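Local coordinates for protein 2-keto-3-deoxy-D-arabinonate dehydratase (Sulfolobus solfataricus, PDB 2Q1C) that dehydrates 2-dehydro-3-deoxy-D-arabinonate to 2,5-dioxopentanoate in a pentose oxidation pathway, as a metal-dependent homotetramer of the FAH family, at residues 140-145 and 208-213; 144-149 and 157-162. All blocks are in the same frame, centred on the assembly; numbering follows the deposited sequence.

Interaction 1: residues 140-145 and 208-213. With CA (calcium ion), chain B; 2KT (2-ketobutyric acid), chain C.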
loop_
_atom_site.group_PDB
_atom_site.type_symbol
_atom_site.label_atom_id
_atom_site.label_comp_id
_atom_site.label_asym_id
_atom_site.label_seq_id
_atom_site.Cartn_x
_atom_site.Cartn_y
_atom_site.Cartn_z
ATOM N N THR A 140 -7.939 1.241 41.867
ATOM C CA THR A 140 -7.187 0.671 40.751
ATOM C C THR A 140 -5.710 0.532 41.115
ATOM O O THR A 140 -5.096 1.480 41.603
ATOM C CB THR A 140 -7.357 1.524 39.473
ATOM O OG1 THR A 140 -8.744 1.566 39.115
ATOM C CG2 THR A 140 -6.561 0.943 38.311
ATOM N N LEU A 141 -5.152 -0.654 40.881
ATOM C CA LEU A 141 -3.758 -0.940 41.222
ATOM C C LEU A 141 -2.927 -1.339 40.004
ATOM O O LEU A 141 -3.453 -1.940 39.066
ATOM C CB LEU A 141 -3.675 -2.049 42.279
ATOM C CG LEU A 141 -4.179 -1.778 43.701
ATOM C CD1 LEU A 141 -4.071 -3.045 44.536
ATOM C CD2 LEU A 141 -3.422 -0.633 44.368
ATOM N N PRO A 142 -1.624 -0.991 40.010
ATOM C CA PRO A 142 -0.726 -1.507 38.984
ATOM C C PRO A 142 -0.212 -2.897 39.356
ATOM O O PRO A 142 0.047 -3.169 40.533
ATOM C CB PRO A 142 0.418 -0.492 38.981
ATOM C CG PRO A 142 0.459 0.042 40.374
ATOM C CD PRO A 142 -0.930 -0.091 40.952
ATOM N N GLU A 143 -0.079 -3.770 38.364
ATOM C CA GLU A 143 0.437 -5.113 38.604
ATOM C C GLU A 143 1.758 -5.325 37.861
ATOM O O GLU A 143 1.762 -5.608 36.659
ATOM C CB GLU A 143 -0.609 -6.175 38.247
ATOM C CG GLU A 143 -1.877 -6.104 39.106
ATOM C CD GLU A 143 -2.857 -7.245 38.852
ATOM O OE1 GLU A 143 -3.944 -7.243 39.469
ATOM O OE2 GLU A 143 -2.551 -8.146 38.041
ATOM N N PRO A 144 2.889 -5.155 38.576
ATOM C CA PRO A 144 4.234 -5.311 38.020
ATOM C C PRO A 144 4.519 -6.759 37.634
ATOM O O PRO A 144 4.473 -7.651 38.488
ATOM C CB PRO A 144 5.146 -4.865 39.171
ATOM C CG PRO A 144 4.340 -5.055 40.398
ATOM C CD PRO A 144 2.924 -4.782 40.002
ATOM N N GLU A 145 4.796 -6.989 36.354
ATOM C CA GLU A 145 4.933 -8.351 35.838
ATOM C C GLU A 145 6.059 -8.511 34.822
ATOM O O GLU A 145 6.388 -7.578 34.088
ATOM C CB GLU A 145 3.615 -8.816 35.211
ATOM C CG GLU A 145 2.435 -8.817 36.168
ATOM C CD GLU A 145 1.149 -9.319 35.544
ATOM O OE1 GLU A 145 0.068 -8.895 36.006
ATOM O OE2 GLU A 145 1.208 -10.144 34.606
ATOM N N ILE A 208 11.862 -7.944 40.638
ATOM C CA ILE A 208 10.795 -7.040 40.217
ATOM C C ILE A 208 10.465 -6.098 41.369
ATOM O O ILE A 208 10.202 -6.554 42.479
ATOM C CB ILE A 208 9.520 -7.813 39.781
ATOM C CG1 ILE A 208 9.855 -8.846 38.696
ATOM C CG2 ILE A 208 8.430 -6.840 39.312
ATOM C CD1 ILE A 208 8.699 -9.754 38.305
ATOM N N THR A 209 10.477 -4.792 41.100
ATOM C CA THR A 209 10.261 -3.778 42.138
ATOM C C THR A 209 9.226 -2.740 41.715
ATOM O O THR A 209 9.356 -2.126 40.657
ATOM C CB THR A 209 11.587 -3.063 42.508
ATOM O OG1 THR A 209 12.595 -4.040 42.802
ATOM C CG2 THR A 209 11.404 -2.148 43.718
ATOM N N LEU A 210 8.209 -2.549 42.553
ATOM C CA LEU A 210 7.165 -1.551 42.313
ATOM C C LEU A 210 7.327 -0.328 43.218
ATOM O O LEU A 210 7.627 -0.460 44.406
ATOM C CB LEU A 210 5.773 -2.172 42.498
ATOM C CG LEU A 210 4.530 -1.268 42.493
ATOM C CD1 LEU A 210 4.310 -0.604 41.141
ATOM C CD2 LEU A 210 3.292 -2.045 42.906
ATOM N N LYS A 211 7.125 0.855 42.636
ATOM C CA LYS A 211 7.143 2.126 43.362
ATOM C C LYS A 211 6.040 3.055 42.852
ATOM O O LYS A 211 6.017 3.412 41.673
ATOM C CB LYS A 211 8.497 2.824 43.198
ATOM C CG LYS A 211 9.612 2.301 44.090
ATOM C CD LYS A 211 10.964 2.914 43.716
ATOM C CE LYS A 211 11.043 4.394 44.084
ATOM N NZ LYS A 211 12.349 5.002 43.704
ATOM N N ILE A 212 5.126 3.440 43.737
ATOM C CA ILE A 212 4.130 4.453 43.399
ATOM C C ILE A 212 4.549 5.780 44.030
ATOM O O ILE A 212 4.751 5.859 45.242
ATOM C CB ILE A 212 2.708 4.056 43.852
ATOM C CG1 ILE A 212 2.375 2.635 43.384
ATOM C CG2 ILE A 212 1.678 5.057 43.318
ATOM C CD1 ILE A 212 1.171 2.010 44.076
ATOM N N VAL A 213 4.692 6.810 43.197
ATOM C CA VAL A 213 5.191 8.112 43.645
ATOM C C VAL A 213 4.122 9.210 43.537
ATOM O O VAL A 213 3.662 9.552 42.445
ATOM C CB VAL A 213 6.502 8.511 42.907
ATOM C CG1 VAL A 213 6.943 9.920 43.291
ATOM C CG2 VAL A 213 7.610 7.514 43.211
HETATM CA CA CA B . -2.159 -9.582 36.351
HETATM C C4 2KT C . -6.008 -11.795 38.127
HETATM C C3 2KT C . -4.916 -12.438 38.317
HETATM C C2 2KT C . -3.898 -11.739 38.045
HETATM O O3 2KT C . -3.994 -10.786 37.280
HETATM C C 2KT C . -2.703 -12.035 38.578
HETATM O OXT 2KT C . -2.582 -13.008 39.356
HETATM O O 2KT C . -1.713 -11.324 38.284
HETATM O O HOH W 1 -1.324 -11.297 34.808
#
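P142 and P144 pack against I208, L210 and I212 of strand 207-214. This joins the metal-binding segment of the FAH fold to a neighbouring beta sheet. The contact across the two segments is apolar and buried. It is closest around P144: its CB lies 3.8 Å from I208 CG2, and its CG lies 3.8 Å from L210 CB. The L210 side chain meets both proline rings at about a right angle. Its CG is anti to the backbone N (chi1 171°), and the two methyls divide the work: CD2 lies against P144, while CD1 is 4.0 Å from P142 CG. V272 and I274 of strand 271-276 close in on the same prolines. Packing is looser at the far end, where P142 CG and I212 CD1 are 4.3 Å apart. T209, K211 and V213 alternate onto the other face of their strand and are partly exposed.

E143 and E145 point away from this apolar layer. Both chains run extended beyond CG and bring one carboxylate oxygen each to the calcium ion, which D164 also binds. R89 forms a salt bridge with E143 OE1, while T253 and G255 hydrogen-bond E145 OE2, which also accepts from the metal-bound water. The 2-ketobutyric acid chelates calcium through O3 and O. E143 OE2 binds the ion at 2.2 Å, and E145 OE1 binds it at 2.4 Å.

Interaction 2: residues 144-149 and 157-162. With CA (calcium ion), chain B.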
loop_
_atom_site.group_PDB
_atom_site.type_symbol
_atom_site.label_atom_id
_atom_site.label_comp_id
_atom_site.label_asym_id
_atom_site.label_seq_id
_atom_site.Cartn_x
_atom_site.Cartn_y
_atom_site.Cartn_z
ATOM N N PRO A 144 2.889 -5.155 38.576
ATOM C CA PRO A 144 4.234 -5.311 38.020
ATOM C C PRO A 144 4.519 -6.759 37.634
ATOM O O PRO A 144 4.473 -7.651 38.488
ATOM C CB PRO A 144 5.146 -4.865 39.171
ATOM C CG PRO A 144 4.340 -5.055 40.398
ATOM C CD PRO A 144 2.924 -4.782 40.002
ATOM N N GLU A 145 4.796 -6.989 36.354
ATOM C CA GLU A 145 4.933 -8.351 35.838
ATOM C C GLU A 145 6.059 -8.511 34.822
ATOM O O GLU A 145 6.388 -7.578 34.088
ATOM C CB GLU A 145 3.615 -8.816 35.211
ATOM C CG GLU A 145 2.435 -8.817 36.168
ATOM C CD GLU A 145 1.149 -9.319 35.544
ATOM O OE1 GLU A 145 0.068 -8.895 36.006
ATOM O OE2 GLU A 145 1.208 -10.144 34.606
ATOM N N LEU A 146 6.649 -9.703 34.800
ATOM C CA LEU A 146 7.563 -10.098 33.739
ATOM C C LEU A 146 6.729 -10.577 32.559
ATOM O O LEU A 146 5.831 -11.404 32.722
ATOM C CB LEU A 146 8.507 -11.209 34.212
ATOM C CG LEU A 146 9.460 -11.855 33.196
ATOM C CD1 LEU A 146 10.533 -10.877 32.720
ATOM C CD2 LEU A 146 10.096 -13.095 33.794
ATOM N N ALA A 147 7.024 -10.047 31.378
ATOM C CA ALA A 147 6.263 -10.380 30.181
ATOM C C ALA A 147 7.156 -10.948 29.083
ATOM O O ALA A 147 8.299 -10.515 28.915
ATOM C CB ALA A 147 5.505 -9.163 29.683
ATOM N N VAL A 148 6.628 -11.921 28.345
ATOM C CA VAL A 148 7.356 -12.524 27.226
ATOM C C VAL A 148 6.751 -12.153 25.874
ATOM O O VAL A 148 5.527 -12.074 25.728
ATOM C CB VAL A 148 7.458 -14.071 27.345
ATOM C CG1 VAL A 148 8.502 -14.459 28.373
ATOM C CG2 VAL A 148 6.098 -14.703 27.673
ATOM N N VAL A 149 7.624 -11.918 24.896
ATOM C CA VAL A 149 7.210 -11.733 23.504
ATOM C C VAL A 149 7.295 -13.082 22.782
ATOM O O VAL A 149 8.325 -13.764 22.829
ATOM C CB VAL A 149 8.063 -10.659 22.778
ATOM C CG1 VAL A 149 7.552 -10.424 21.363
ATOM C CG2 VAL A 149 8.051 -9.353 23.557
ATOM N N LEU A 157 10.552 -14.920 22.177
ATOM C CA LEU A 157 11.416 -14.060 21.375
ATOM C C LEU A 157 12.170 -13.051 22.240
ATOM O O LEU A 157 13.229 -12.557 21.846
ATOM C CB LEU A 157 10.603 -13.328 20.304
ATOM C CG LEU A 157 9.875 -14.149 19.238
ATOM C CD1 LEU A 157 8.916 -13.266 18.456
ATOM C CD2 LEU A 157 10.861 -14.837 18.301
ATOM N N GLY A 158 11.614 -12.751 23.414
ATOM C CA GLY A 158 12.243 -11.823 24.347
ATOM C C GLY A 158 11.440 -11.533 25.602
ATOM O O GLY A 158 10.330 -12.044 25.777
ATOM N N TYR A 159 12.013 -10.701 26.473
ATOM C CA TYR A 159 11.387 -10.318 27.741
ATOM C C TYR A 159 11.216 -8.806 27.850
ATOM O O TYR A 159 12.001 -8.042 27.289
ATOM C CB TYR A 159 12.221 -10.807 28.928
ATOM C CG TYR A 159 12.470 -12.296 28.963
ATOM C CD1 TYR A 159 11.669 -13.138 29.736
ATOM C CD2 TYR A 159 13.518 -12.866 28.236
ATOM C CE1 TYR A 159 11.898 -14.508 29.776
ATOM C CE2 TYR A 159 13.753 -14.233 28.267
ATOM C CZ TYR A 159 12.941 -15.047 29.039
ATOM O OH TYR A 159 13.173 -16.401 29.072
ATOM N N THR A 160 10.185 -8.387 28.580
ATOM C CA THR A 160 9.963 -6.974 28.886
ATOM C C THR A 160 9.248 -6.805 30.232
ATOM O O THR A 160 8.746 -7.776 30.804
ATOM C CB THR A 160 9.180 -6.248 27.748
ATOM O OG1 THR A 160 9.197 -4.831 27.972
ATOM C CG2 THR A 160 7.734 -6.736 27.664
ATOM N N ILE A 161 9.227 -5.573 30.734
ATOM C CA ILE A 161 8.442 -5.208 31.910
ATOM C C ILE A 161 7.035 -4.845 31.447
ATOM O O ILE A 161 6.882 -4.077 30.496
ATOM C CB ILE A 161 9.050 -3.981 32.628
ATOM C CG1 ILE A 161 10.523 -4.222 32.975
ATOM C CG2 ILE A 161 8.240 -3.626 33.870
ATOM C CD1 ILE A 161 11.336 -2.950 33.117
ATOM N N MET A 162 6.012 -5.381 32.110
ATOM C CA MET A 162 4.632 -4.995 31.802
ATOM C C MET A 162 3.824 -4.612 33.038
ATOM O O MET A 162 3.912 -5.265 34.080
ATOM C CB MET A 162 3.904 -6.083 30.997
ATOM C CG MET A 162 2.436 -5.755 30.682
ATOM S SD MET A 162 1.709 -6.661 29.306
ATOM C CE MET A 162 2.443 -5.829 27.900
HETATM CA CA CA B . -2.159 -9.582 36.351
HETATM O O HOH W 1 -1.324 -11.297 34.808
#
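V149 O takes two backbone donors from the facing strand. L157 N bonds to V149 O at 2.6 Å, with an N-H...O angle of 164°. G158 N adds a weak bond to the same V149 O at 3.5 Å. From V149 back to E145 the antiparallel pairing is regular. V149, A147 and E145 face G158, T160 and M162 in hydrogen-bonded pairs. V149 N and A147 N bond to G158 O and T160 O.

The two sheet faces pack differently. On one, A147 CB sits 3.7 Å from M162 CB and also touches T160 CG2. The M162 chain bends at chi3 (-76°), and its side chain touches strands 188-196 and 250-253. T160 OG1 is hydrogen-bonded to V193 O on the neighbouring strand 188-196. On the other face, V148 and Y159 lie side by side and point the same way. V148 CG1 comes within 3.7 Å of Y159 CE1, and L146 CD1 touches Y159 CD1 obliquely. All twelve residues are buried. Together they form a beta hairpin with a classic beta bulge, L157 and G158 opposite V149.

Both interactions are buried, and both start from P144 and E145 on strand 144-150. They touch where I208 CD1 packs near L146 N. Their chemistry differs with their place. Interaction 2 joins neighbouring strands within a sheet, so backbone hydrogen bonds dominate and side chains add to them on both faces. Interaction 1 joins strand 207-214 of a different sheet, and side-chain packing alone bridges the segments. Interaction 1 also has the more open margin, on the outer face of strand 207-214. The calcium site lies beside the end of the hairpin remote from the bulge. E145 therefore belongs to the hairpin through its backbone and to the metal site through its carboxylate.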